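Local structure of malonyl CoA-acyl carrier protein transacylase (Burkholderia pseudomallei, 3G87) at residues A38-S43 against T109-V114; Y75-D80 against T272-G277; A173-L178 against V184-L189; S228-E233 against I255-A260. The protein probably transfers the malonyl group of malonyl-CoA to holo acyl carrier protein, releasing free CoA, as a member of the acyltransferase family. One frame throughout, in Å; residues are numbered along the deposited sequence.

Contact 1 of 4, residues A38-S43 against T109-V114; sequences AVLGYS and TGLKLV
The CA atoms of Val39 and Lys112 are 6.8 Å apart, the nearest such pair, where the last turn of helix 30-40 meets helix 107-123. No hydrogen bond or charge pair bridges the two segments, and the whole junction is made by four side chains. Leu111 is its centre: buried, it points at the partner helix end and is touched by both Val39 and Leu40. Val39 slides past it in the opposite direction, laying its CG1 branch 3.9 Å from Leu111 CG while Val39 CB sits 4.0 Å from Leu111 CD2. That branch is carried across because CG1 stands trans to the amide nitrogen (chi1 157°), and it serves twice, since the same methyl lies 3.9 Å from Lys112 CG. Lys112 runs across Val39 at about a right angle and offers CG, a carbon near the start of its otherwise exposed chain. These are helix-helix contacts of the helical part of an acyltransferase, whose core has an alpha/beta-hydrolase-like plan; a third helix, 59-81, closes the same packing through Tyr67 and Val68 against Leu111 and Pro64 against Leu40. Leu40 crosses Leu111 at about a right angle, its CG 4.1 Å from Leu111 CD2 and its two methyls facing Leu111 CD1. On its other flank, Leu40 CB lies 4.0 Å above the centre of the Tyr42 ring. Between these two residues Gly41, with positive phi (81°), ends the helix, and the chain turns toward Ser43, the N-cap of the next helix, whose OG makes a weak hydrogen bond with Ala46 N.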
loop_
_atom_site.group_PDB
_atom_site.type_symbol
_atom_site.label_atom_id
_atom_site.label_comp_id
_atom_site.label_asym_id
_atom_site.label_seq_id
_atom_site.Cartn_x
_atom_site.Cartn_y
_atom_site.Cartn_z
ATOM N N ALA A 38 -3.244 -22.905 -3.128
ATOM C CA ALA A 38 -3.141 -23.818 -1.976
ATOM C C ALA A 38 -3.019 -23.073 -0.643
ATOM O O ALA A 38 -3.418 -23.594 0.405
ATOM C CB ALA A 38 -1.995 -24.855 -2.173
ATOM N N VAL A 39 -2.471 -21.850 -0.665
ATOM C CA VAL A 39 -2.254 -21.113 0.565
ATOM C C VAL A 39 -3.594 -20.532 1.032
ATOM O O VAL A 39 -3.950 -20.511 2.232
ATOM C CB VAL A 39 -1.214 -19.995 0.354
ATOM C CG1 VAL A 39 -1.395 -18.900 1.419
ATOM C CG2 VAL A 39 0.273 -20.557 0.359
ATOM N N LEU A 40 -4.357 -20.104 0.031
ATOM C CA LEU A 40 -5.551 -19.325 0.205
ATOM C C LEU A 40 -6.809 -20.185 0.311
ATOM O O LEU A 40 -7.763 -19.800 1.016
ATOM C CB LEU A 40 -5.679 -18.396 -0.996
ATOM C CG LEU A 40 -4.751 -17.185 -1.012
ATOM C CD1 LEU A 40 -4.856 -16.582 -2.371
ATOM C CD2 LEU A 40 -5.100 -16.107 0.017
ATOM N N GLY A 41 -6.807 -21.346 -0.351
ATOM C CA GLY A 41 -7.958 -22.231 -0.309
ATOM C C GLY A 41 -9.048 -21.798 -1.284
ATOM O O GLY A 41 -10.185 -22.222 -1.161
ATOM N N TYR A 42 -8.704 -20.974 -2.279
ATOM C CA TYR A 42 -9.631 -20.649 -3.372
ATOM C C TYR A 42 -8.834 -20.244 -4.595
ATOM O O TYR A 42 -7.605 -20.082 -4.512
ATOM C CB TYR A 42 -10.604 -19.542 -2.946
ATOM C CG TYR A 42 -9.964 -18.267 -2.467
ATOM C CD1 TYR A 42 -9.378 -17.374 -3.389
ATOM C CD2 TYR A 42 -9.971 -17.930 -1.120
ATOM C CE1 TYR A 42 -8.793 -16.203 -2.994
ATOM C CE2 TYR A 42 -9.399 -16.759 -0.698
ATOM C CZ TYR A 42 -8.801 -15.881 -1.654
ATOM O OH TYR A 42 -8.226 -14.691 -1.273
ATOM N N SER A 43 -9.490 -20.078 -5.738
ATOM C CA SER A 43 -8.750 -19.761 -6.951
ATOM C C SER A 43 -8.425 -18.278 -6.996
ATOM O O SER A 43 -9.321 -17.455 -6.992
ATOM C CB SER A 43 -9.540 -20.137 -8.203
ATOM O OG SER A 43 -8.758 -19.869 -9.388
ATOM N N THR A 109 5.534 -17.170 1.413
ATOM C CA THR A 109 5.599 -16.682 2.745
ATOM C C THR A 109 4.963 -15.304 2.814
ATOM O O THR A 109 4.300 -15.018 3.739
ATOM C CB THR A 109 7.027 -16.689 3.291
ATOM O OG1 THR A 109 7.516 -18.000 3.344
ATOM C CG2 THR A 109 7.071 -16.159 4.650
ATOM N N GLY A 110 5.148 -14.481 1.807
ATOM C CA GLY A 110 4.523 -13.162 1.755
ATOM C C GLY A 110 3.016 -13.293 1.656
ATOM O O GLY A 110 2.273 -12.570 2.349
ATOM N N LEU A 111 2.550 -14.255 0.855
ATOM C CA LEU A 111 1.145 -14.444 0.664
ATOM C C LEU A 111 0.559 -14.898 1.996
ATOM O O LEU A 111 -0.472 -14.378 2.440
ATOM C CB LEU A 111 0.847 -15.408 -0.493
ATOM C CG LEU A 111 -0.635 -15.733 -0.787
ATOM C CD1 LEU A 111 -1.456 -14.458 -1.173
ATOM C CD2 LEU A 111 -0.745 -16.763 -1.868
ATOM N N LYS A 112 1.246 -15.809 2.684
ATOM C CA LYS A 112 0.811 -16.164 4.021
ATOM C C LYS A 112 0.734 -14.971 4.978
ATOM O O LYS A 112 -0.251 -14.845 5.747
ATOM C CB LYS A 112 1.718 -17.243 4.611
ATOM C CG LYS A 112 1.440 -18.637 4.103
ATOM C CD LYS A 112 2.700 -19.427 4.314
ATOM C CE LYS A 112 2.411 -20.876 4.561
ATOM N NZ LYS A 112 3.508 -21.762 4.035
ATOM N N LEU A 113 1.734 -14.088 4.952
ATOM C CA LEU A 113 1.631 -12.911 5.799
ATOM C C LEU A 113 0.429 -12.027 5.429
ATOM O O LEU A 113 -0.235 -11.503 6.333
ATOM C CB LEU A 113 2.913 -12.094 5.793
ATOM C CG LEU A 113 4.229 -12.740 6.255
ATOM C CD1 LEU A 113 5.353 -11.752 5.897
ATOM C CD2 LEU A 113 4.308 -13.135 7.794
ATOM N N VAL A 114 0.171 -11.889 4.137
ATOM C CA VAL A 114 -0.877 -11.059 3.586
ATOM C C VAL A 114 -2.293 -11.517 3.944
ATOM O O VAL A 114 -3.092 -10.747 4.317
ATOM C CB VAL A 114 -0.704 -10.841 2.080
ATOM C CG1 VAL A 114 -1.901 -10.353 1.475
ATOM C CG2 VAL A 114 0.404 -9.924 1.776
#

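Contact 2 of 4, residues Y75-D80 against T272-G277; sequences YAKCED and TELGHG
Lys77 and Leu274 cross at about a right angle, the lysine's aliphatic stem lying over the methyls at the end of the leucine. Leu274 CD2 does most of the touching, 3.8 Å from Lys77 CB and equally near the next carbon, CG; Leu274 CD1 is a little farther off, 4.2 Å from Lys77 CG. Toward Thr272 the meeting is of another kind: the two side chains reach for each other tip to tip, and Lys77 CE stops 4.1 Å from the Thr272 CG2 methyl. One lysine thus spans two residues of the other segment that lie two positions apart. The bend responsible is at chi2 (77°), which turns the chain aside after CG; beyond it CD, CE and NZ run extended, bringing CE up to the Thr272 methyl. The closest touching is done by the carbons CB, CG, CD and CE of Lys77; the ammonium, just beyond CE, makes no hydrogen bond to the other segment and has a long, weak ion pair with Glu83. Thr272 likewise divides its two branches, CG2 facing the lysine while OG1 is hydrogen-bonded to Asn7 OD1. Leu274 is buried and also touches Phe9 and Phe11 of strand 6-11, a strand to which Thr272 is held by backbone bonds with Thr8 and Met10, and Leu274 by one with Met10. The contact is therefore a helix, 59-81, laid against the border strand of a parallel beta-sheet, the layered alpha/beta packing of the acyltransferase core.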
loop_
_atom_site.group_PDB
_atom_site.type_symbol
_atom_site.label_atom_id
_atom_site.label_comp_id
_atom_site.label_asym_id
_atom_site.label_seq_id
_atom_site.Cartn_x
_atom_site.Cartn_y
_atom_site.Cartn_z
ATOM N N TYR A 75 7.587 -10.376 -11.532
ATOM C CA TYR A 75 8.285 -11.453 -12.249
ATOM C C TYR A 75 8.238 -11.329 -13.776
ATOM O O TYR A 75 9.258 -11.514 -14.414
ATOM C CB TYR A 75 7.782 -12.819 -11.841
ATOM C CG TYR A 75 7.940 -13.142 -10.361
ATOM C CD1 TYR A 75 9.186 -12.996 -9.687
ATOM C CD2 TYR A 75 6.840 -13.583 -9.629
ATOM C CE1 TYR A 75 9.302 -13.290 -8.343
ATOM C CE2 TYR A 75 6.961 -13.860 -8.278
ATOM C CZ TYR A 75 8.178 -13.742 -7.658
ATOM O OH TYR A 75 8.230 -14.074 -6.323
ATOM N N ALA A 76 7.097 -10.967 -14.356
ATOM C CA ALA A 76 7.086 -10.723 -15.799
ATOM C C ALA A 76 8.106 -9.625 -16.171
ATOM O O ALA A 76 8.910 -9.772 -17.071
ATOM C CB ALA A 76 5.642 -10.345 -16.335
ATOM N N LYS A 77 8.031 -8.501 -15.481
ATOM C CA LYS A 77 8.936 -7.432 -15.720
ATOM C C LYS A 77 10.390 -7.882 -15.612
ATOM O O LYS A 77 11.194 -7.531 -16.459
ATOM C CB LYS A 77 8.659 -6.321 -14.734
ATOM C CG LYS A 77 9.628 -5.154 -14.842
ATOM C CD LYS A 77 9.243 -4.332 -16.036
ATOM C CE LYS A 77 10.158 -3.155 -16.167
ATOM N NZ LYS A 77 9.677 -2.416 -17.379
ATOM N N CYS A 78 10.772 -8.628 -14.603
ATOM C CA CYS A 78 12.154 -9.015 -14.445
ATOM C C CYS A 78 12.703 -9.838 -15.579
ATOM O O CYS A 78 13.737 -9.573 -16.082
ATOM C CB CYS A 78 12.375 -9.735 -13.118
ATOM S SG CYS A 78 12.397 -8.703 -11.689
ATOM N N GLU A 79 11.938 -10.822 -15.980
ATOM C CA GLU A 79 12.264 -11.709 -17.070
ATOM C C GLU A 79 12.316 -11.053 -18.441
ATOM O O GLU A 79 13.168 -11.332 -19.168
ATOM C CB GLU A 79 11.340 -12.912 -17.095
ATOM C CG GLU A 79 11.470 -13.788 -15.947
ATOM C CD GLU A 79 10.462 -14.947 -15.900
ATOM O OE1 GLU A 79 9.697 -15.213 -16.818
ATOM O OE2 GLU A 79 10.442 -15.623 -14.891
ATOM N N ASP A 80 11.390 -10.188 -18.753
ATOM C CA ASP A 80 11.263 -9.664 -20.061
ATOM C C ASP A 80 12.167 -8.482 -20.282
ATOM O O ASP A 80 12.797 -8.395 -21.255
ATOM C CB ASP A 80 9.817 -9.324 -20.380
ATOM C CG ASP A 80 8.885 -10.470 -20.172
ATOM O OD1 ASP A 80 9.306 -11.593 -20.100
ATOM O OD2 ASP A 80 7.725 -10.226 -20.075
ATOM N N THR A 272 8.965 2.720 -11.565
ATOM C CA THR A 272 8.255 1.789 -12.389
ATOM C C THR A 272 7.173 1.138 -11.533
ATOM O O THR A 272 7.507 0.418 -10.595
ATOM C CB THR A 272 9.191 0.738 -12.904
ATOM O OG1 THR A 272 10.350 1.361 -13.511
ATOM C CG2 THR A 272 8.428 -0.210 -13.915
ATOM N N GLU A 273 5.904 1.382 -11.877
ATOM C CA GLU A 273 4.804 0.811 -11.153
ATOM C C GLU A 273 4.583 -0.588 -11.616
ATOM O O GLU A 273 4.315 -0.831 -12.830
ATOM C CB GLU A 273 3.511 1.613 -11.348
ATOM C CG GLU A 273 2.332 1.172 -10.471
ATOM C CD GLU A 273 1.258 2.261 -10.364
ATOM O OE1 GLU A 273 1.341 3.248 -11.141
ATOM O OE2 GLU A 273 0.333 2.172 -9.517
ATOM N N LEU A 274 4.692 -1.524 -10.663
ATOM C CA LEU A 274 4.482 -2.921 -11.008
ATOM C C LEU A 274 3.188 -3.511 -10.386
ATOM O O LEU A 274 3.139 -3.870 -9.213
ATOM C CB LEU A 274 5.733 -3.712 -10.655
ATOM C CG LEU A 274 6.871 -3.253 -11.580
ATOM C CD1 LEU A 274 8.235 -3.808 -11.158
ATOM C CD2 LEU A 274 6.603 -3.659 -13.037
ATOM N N GLY A 275 2.147 -3.601 -11.182
ATOM C CA GLY A 275 0.874 -4.118 -10.703
ATOM C C GLY A 275 -0.237 -3.530 -11.529
ATOM O O GLY A 275 0.054 -2.826 -12.501
ATOM N N HIS A 276 -1.492 -3.777 -11.170
ATOM C CA HIS A 276 -2.586 -3.321 -12.046
ATOM C C HIS A 276 -2.806 -1.822 -11.847
ATOM O O HIS A 276 -2.782 -1.326 -10.719
ATOM C CB HIS A 276 -3.907 -4.112 -11.788
ATOM C CG HIS A 276 -5.107 -3.585 -12.536
ATOM N ND1 HIS A 276 -5.370 -3.888 -13.867
ATOM C CD2 HIS A 276 -6.116 -2.762 -12.140
ATOM C CE1 HIS A 276 -6.483 -3.285 -14.246
ATOM N NE2 HIS A 276 -6.959 -2.599 -13.222
ATOM N N GLY A 277 -3.013 -1.104 -12.943
ATOM C CA GLY A 277 -3.388 0.320 -12.902
ATOM C C GLY A 277 -2.191 1.254 -12.878
ATOM O O GLY A 277 -1.036 0.801 -12.889
#

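Contact 3 of 4, residues A173-L178 against V184-L189; sequences ARAEAL and VRYLRL
The chief interaction is a CH-pi contact: Glu176 CA stands over the centre of the Tyr186 ring, 3.5 Å from its centroid and 10° off the ring normal. The backbone at Glu176 thus rests on the aromatic face, with Glu176 N 3.5 Å from Tyr186 CE1. The glutamate chain crosses the tyrosine at about a right angle, its CB 3.6 Å from Tyr186 CE2 and its carboxylate tilted 40° to the ring plane. With chi1 at 167°, Tyr186 CG lies opposite its backbone N, swinging the ring out from the strand toward the helix. Strand 185-188 is a border strand of the antiparallel sheet in the small subdomain of the acyltransferase, and helix 169-175 packs on one side of that sheet as in a ferredoxin-like alpha/beta layer. Ala130 and Ile132 of strand 127-133 also touch Tyr186. The apolar contact is that of Ala175 CB with Tyr186 CE1, at 4.0 Å. Of a different kind is the meeting at the exposed end, where the Ala173 CB methyl touches a guanidinium nitrogen, Arg188 NH1, obliquely at 4.0 Å. Among polar groups, the Tyr186 hydroxyl is hydrogen-bonded to Ile172 O, which ties the far end of the ring to the helix it packs against.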
loop_
_atom_site.group_PDB
_atom_site.type_symbol
_atom_site.label_atom_id
_atom_site.label_comp_id
_atom_site.label_asym_id
_atom_site.label_seq_id
_atom_site.Cartn_x
_atom_site.Cartn_y
_atom_site.Cartn_z
ATOM N N ALA A 173 -18.241 10.305 7.933
ATOM C CA ALA A 173 -19.474 10.717 7.317
ATOM C C ALA A 173 -19.723 12.222 7.470
ATOM O O ALA A 173 -19.949 12.912 6.529
ATOM C CB ALA A 173 -20.590 9.934 7.911
ATOM N N ARG A 174 -19.600 12.729 8.690
ATOM C CA ARG A 174 -19.688 14.166 8.926
ATOM C C ARG A 174 -18.636 15.017 8.276
ATOM O O ARG A 174 -18.888 16.132 8.043
ATOM C CB ARG A 174 -19.792 14.497 10.393
ATOM C CG ARG A 174 -20.445 13.458 11.119
ATOM C CD ARG A 174 -21.385 13.881 12.147
ATOM N NE ARG A 174 -21.662 12.712 12.956
ATOM C CZ ARG A 174 -22.753 12.455 13.667
ATOM N NH1 ARG A 174 -23.774 13.275 13.720
ATOM N NH2 ARG A 174 -22.783 11.319 14.327
ATOM N N ALA A 175 -17.475 14.469 7.984
ATOM C CA ALA A 175 -16.423 15.182 7.303
ATOM C C ALA A 175 -16.783 15.600 5.917
ATOM O O ALA A 175 -16.296 16.597 5.473
ATOM C CB ALA A 175 -15.172 14.385 7.269
ATOM N N GLU A 176 -17.628 14.836 5.249
ATOM C CA GLU A 176 -18.009 15.148 3.888
ATOM C C GLU A 176 -18.363 16.582 3.684
ATOM O O GLU A 176 -17.880 17.215 2.814
ATOM C CB GLU A 176 -19.152 14.284 3.357
ATOM C CG GLU A 176 -19.688 14.805 2.046
ATOM C CD GLU A 176 -20.361 13.783 1.154
ATOM O OE1 GLU A 176 -19.944 13.587 0.024
ATOM O OE2 GLU A 176 -21.349 13.222 1.552
ATOM N N ALA A 177 -19.239 17.059 4.516
ATOM C CA ALA A 177 -19.655 18.409 4.491
ATOM C C ALA A 177 -18.529 19.394 4.732
ATOM O O ALA A 177 -18.670 20.524 4.383
ATOM C CB ALA A 177 -20.728 18.600 5.481
ATOM N N LEU A 178 -17.424 18.971 5.324
ATOM C CA LEU A 178 -16.385 19.917 5.673
ATOM C C LEU A 178 -15.335 20.093 4.640
ATOM O O LEU A 178 -14.586 20.993 4.709
ATOM C CB LEU A 178 -15.724 19.577 6.989
ATOM C CG LEU A 178 -16.626 19.249 8.142
ATOM C CD1 LEU A 178 -15.906 18.646 9.238
ATOM C CD2 LEU A 178 -17.338 20.428 8.559
ATOM N N VAL A 184 -11.017 22.082 -2.656
ATOM C CA VAL A 184 -11.170 20.923 -1.797
ATOM C C VAL A 184 -12.278 19.971 -2.178
ATOM O O VAL A 184 -13.398 20.363 -2.277
ATOM C CB VAL A 184 -11.384 21.383 -0.368
ATOM C CG1 VAL A 184 -11.197 20.284 0.565
ATOM C CG2 VAL A 184 -10.454 22.468 -0.046
ATOM N N ARG A 185 -11.933 18.707 -2.378
ATOM C CA ARG A 185 -12.906 17.645 -2.680
ATOM C C ARG A 185 -12.778 16.441 -1.738
ATOM O O ARG A 185 -11.755 16.250 -1.086
ATOM C CB ARG A 185 -12.794 17.193 -4.142
ATOM C CG ARG A 185 -13.330 18.188 -5.220
ATOM C CD ARG A 185 -13.363 17.573 -6.689
ATOM N NE ARG A 185 -12.030 17.333 -7.282
ATOM C CZ ARG A 185 -11.623 16.188 -7.860
ATOM N NH1 ARG A 185 -12.453 15.138 -7.980
ATOM N NH2 ARG A 185 -10.378 16.095 -8.342
ATOM N N TYR A 186 -13.832 15.655 -1.656
ATOM C CA TYR A 186 -13.919 14.550 -0.729
ATOM C C TYR A 186 -14.404 13.289 -1.374
ATOM O O TYR A 186 -15.320 13.301 -2.095
ATOM C CB TYR A 186 -14.806 14.946 0.444
ATOM C CG TYR A 186 -15.293 13.880 1.389
ATOM C CD1 TYR A 186 -14.826 13.803 2.674
ATOM C CD2 TYR A 186 -16.272 13.021 1.022
ATOM C CE1 TYR A 186 -15.289 12.900 3.531
ATOM C CE2 TYR A 186 -16.733 12.108 1.867
ATOM C CZ TYR A 186 -16.243 12.040 3.131
ATOM O OH TYR A 186 -16.719 11.099 3.971
ATOM N N LEU A 187 -13.769 12.186 -1.081
ATOM C CA LEU A 187 -14.219 10.900 -1.576
ATOM C C LEU A 187 -14.242 9.802 -0.543
ATOM O O LEU A 187 -13.250 9.399 -0.079
ATOM C CB LEU A 187 -13.423 10.507 -2.819
ATOM C CG LEU A 187 -13.724 9.246 -3.625
ATOM C CD1 LEU A 187 -15.148 9.128 -4.140
ATOM C CD2 LEU A 187 -12.691 8.980 -4.708
ATOM N N ARG A 188 -15.417 9.326 -0.208
ATOM C CA ARG A 188 -15.575 8.176 0.655
ATOM C C ARG A 188 -15.022 6.932 0.003
ATOM O O ARG A 188 -15.251 6.691 -1.164
ATOM C CB ARG A 188 -17.027 7.937 1.039
ATOM C CG ARG A 188 -17.237 6.781 1.991
ATOM C CD ARG A 188 -17.354 7.194 3.407
ATOM N NE ARG A 188 -17.557 6.160 4.410
ATOM C CZ ARG A 188 -18.538 6.184 5.292
ATOM N NH1 ARG A 188 -19.410 7.156 5.273
ATOM N NH2 ARG A 188 -18.657 5.243 6.182
ATOM N N LEU A 189 -14.284 6.140 0.762
ATOM C CA LEU A 189 -13.655 4.965 0.219
ATOM C C LEU A 189 -14.384 3.748 0.675
ATOM O O LEU A 189 -15.169 3.801 1.563
ATOM C CB LEU A 189 -12.195 4.864 0.612
ATOM C CG LEU A 189 -11.224 6.004 0.432
ATOM C CD1 LEU A 189 -9.884 5.551 0.789
ATOM C CD2 LEU A 189 -11.221 6.511 -0.929
#

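Contact 4 of 4, residues S228-E233 against I255-A260; sequences SARPYE and IRYLLA
Two torsions bring Arg230 onto Tyr257: a chi1 of 175° points the tyrosine ring straight out from helix 251-264, while a bend at chi2 (-65°) folds the arginine back over that ring. The result is a nearly parallel overlap, guanidinium and ring planes 18° apart. Arg230 CD makes a CH-pi contact with the face, 3.7 Å from the ring centroid but shifted toward the rim. The guanidinium follows, with Arg230 NE 3.4 Å from Tyr257 CD1. A nearly straight bond from Arg230 NH1 to Ala229 O, 3.0 Å, helps hold the guanidinium in this orientation; Ala229 O lies in the guanidinium plane, whereas the nitrogen stands well above the carbonyl plane, away from a lone-pair direction. Ala229 O also rests 3.6 Å from Tyr257 CB. Pro231 crosses the tyrosine at about a right angle, its CD 3.6 Å from Tyr257 CE2, and Ile224 also touches the Tyr257 side chain. Before the arginine, Ser228 OG accepts from Arg230 N at 3.0 Å, an ST turn that shapes the loop. Here the loop after strand 223-224 is packed onto helix 251-264 beside the parallel sheet of the acyltransferase core.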
loop_
_atom_site.group_PDB
_atom_site.type_symbol
_atom_site.label_atom_id
_atom_site.label_comp_id
_atom_site.label_asym_id
_atom_site.label_seq_id
_atom_site.Cartn_x
_atom_site.Cartn_y
_atom_site.Cartn_z
ATOM N N SER A 228 8.352 5.007 8.388
ATOM C CA SER A 228 9.429 5.967 8.578
ATOM C C SER A 228 9.805 6.826 7.370
ATOM O O SER A 228 10.588 7.773 7.487
ATOM C CB SER A 228 10.682 5.207 9.000
ATOM O OG SER A 228 11.133 4.426 7.896
ATOM N N ALA A 229 9.302 6.469 6.201
ATOM C CA ALA A 229 9.717 7.126 4.997
ATOM C C ALA A 229 11.237 6.986 4.805
ATOM O O ALA A 229 11.881 7.811 4.138
ATOM C CB ALA A 229 9.285 8.595 5.036
ATOM N N ARG A 230 11.812 5.919 5.362
ATOM C CA ARG A 230 13.251 5.693 5.241
ATOM C C ARG A 230 13.508 4.194 4.997
ATOM O O ARG A 230 12.622 3.388 5.233
ATOM C CB ARG A 230 13.976 6.170 6.515
ATOM C CG ARG A 230 13.989 7.698 6.786
ATOM C CD ARG A 230 14.782 8.422 5.722
ATOM N NE ARG A 230 14.913 9.866 5.941
ATOM C CZ ARG A 230 14.012 10.786 5.594
ATOM N NH1 ARG A 230 12.841 10.470 5.018
ATOM N NH2 ARG A 230 14.273 12.056 5.851
ATOM N N PRO A 231 14.681 3.824 4.547
ATOM C CA PRO A 231 15.017 2.426 4.366
ATOM C C PRO A 231 14.800 1.545 5.626
ATOM O O PRO A 231 15.186 1.914 6.691
ATOM C CB PRO A 231 16.483 2.497 4.008
ATOM C CG PRO A 231 16.757 3.811 3.720
ATOM C CD PRO A 231 15.836 4.676 4.308
ATOM N N TYR A 232 14.144 0.414 5.461
ATOM C CA TYR A 232 14.088 -0.636 6.444
ATOM C C TYR A 232 15.470 -0.921 7.049
ATOM O O TYR A 232 16.434 -1.098 6.382
ATOM C CB TYR A 232 13.494 -1.917 5.858
ATOM C CG TYR A 232 12.022 -2.200 6.087
ATOM C CD1 TYR A 232 11.073 -1.797 5.196
ATOM C CD2 TYR A 232 11.604 -2.941 7.156
ATOM C CE1 TYR A 232 9.804 -2.062 5.375
ATOM C CE2 TYR A 232 10.330 -3.201 7.350
ATOM C CZ TYR A 232 9.410 -2.770 6.456
ATOM O OH TYR A 232 8.119 -3.052 6.643
ATOM N N GLU A 233 15.554 -0.929 8.354
ATOM C CA GLU A 233 16.811 -1.163 8.990
ATOM C C GLU A 233 17.128 -2.630 8.969
ATOM O O GLU A 233 16.265 -3.403 8.909
ATOM C CB GLU A 233 16.755 -0.685 10.417
ATOM C CG GLU A 233 17.088 0.751 10.599
ATOM C CD GLU A 233 16.704 1.230 11.940
ATOM O OE1 GLU A 233 17.580 1.183 12.813
ATOM O OE2 GLU A 233 15.529 1.599 12.148
ATOM N N ILE A 255 8.711 8.885 -1.415
ATOM C CA ILE A 255 9.089 9.339 -2.716
ATOM C C ILE A 255 10.089 10.480 -2.647
ATOM O O ILE A 255 11.119 10.402 -3.222
ATOM C CB ILE A 255 7.863 9.778 -3.550
ATOM C CG1 ILE A 255 6.877 8.650 -3.657
ATOM C CG2 ILE A 255 8.250 10.288 -4.887
ATOM C CD1 ILE A 255 7.362 7.517 -4.362
ATOM N N ARG A 256 9.753 11.538 -1.945
ATOM C CA ARG A 256 10.666 12.689 -1.750
ATOM C C ARG A 256 12.051 12.274 -1.178
ATOM O O ARG A 256 13.104 12.815 -1.565
ATOM C CB ARG A 256 9.989 13.736 -0.853
ATOM C CG ARG A 256 9.009 14.619 -1.618
ATOM C CD ARG A 256 8.303 15.653 -0.705
ATOM N NE ARG A 256 7.742 16.775 -1.444
ATOM C CZ ARG A 256 7.020 17.769 -0.889
ATOM N NH1 ARG A 256 6.730 17.776 0.428
ATOM N NH2 ARG A 256 6.566 18.768 -1.659
ATOM N N TYR A 257 12.064 11.292 -0.272
ATOM C CA TYR A 257 13.326 10.775 0.190
ATOM C C TYR A 257 14.088 10.175 -0.990
ATOM O O TYR A 257 15.285 10.365 -1.087
ATOM C CB TYR A 257 13.146 9.722 1.302
ATOM C CG TYR A 257 14.453 9.060 1.726
ATOM C CD1 TYR A 257 15.357 9.736 2.548
ATOM C CD2 TYR A 257 14.799 7.768 1.281
ATOM C CE1 TYR A 257 16.580 9.134 2.929
ATOM C CE2 TYR A 257 16.018 7.148 1.681
ATOM C CZ TYR A 257 16.894 7.828 2.523
ATOM O OH TYR A 257 18.114 7.260 2.941
ATOM N N LEU A 258 13.414 9.468 -1.890
ATOM C CA LEU A 258 14.130 8.920 -3.042
ATOM C C LEU A 258 14.626 9.991 -3.964
ATOM O O LEU A 258 15.742 9.866 -4.456
ATOM C CB LEU A 258 13.296 7.912 -3.855
ATOM C CG LEU A 258 12.955 6.706 -2.961
ATOM C CD1 LEU A 258 11.860 5.811 -3.549
ATOM C CD2 LEU A 258 14.203 5.936 -2.536
ATOM N N LEU A 259 13.807 11.020 -4.214
ATOM C CA LEU A 259 14.220 12.140 -5.086
ATOM C C LEU A 259 15.502 12.841 -4.594
ATOM O O LEU A 259 16.413 13.074 -5.387
ATOM C CB LEU A 259 13.083 13.161 -5.242
ATOM C CG LEU A 259 11.799 12.642 -5.923
ATOM C CD1 LEU A 259 10.771 13.709 -5.992
ATOM C CD2 LEU A 259 12.058 12.099 -7.330
ATOM N N ALA A 260 15.564 13.138 -3.285
ATOM C CA ALA A 260 16.750 13.738 -2.620
ATOM C C ALA A 260 17.976 12.813 -2.615
ATOM O O ALA A 260 19.111 13.254 -2.807
ATOM C CB ALA A 260 16.411 14.138 -1.185
#

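Three of the contacts belong to the larger part of the fold and one to the smaller. Contacts 1 and 2 share helix 59-81, which carries Lys77 in contact 2 and covers Leu111 and Leu40 in contact 1; their centres are about 20 Å apart. Contact 4, about 22 Å from contact 2 between centres, is joined to it by the chain, since helix 251-264 leads into strand 269-273. Contact 3 stands apart on the antiparallel sheet, its centre 30 to 35 Å from the others. The Gly90-Ser92-Gly94 pattern, beginning at the end of strand 87-90, is consistent with a nucleophile elbow and Ser92 as the probable nucleophile; Leu93 touches Val114 of contact 1, and Glu95 is hydrogen-bonded to Tyr232 of contact 4.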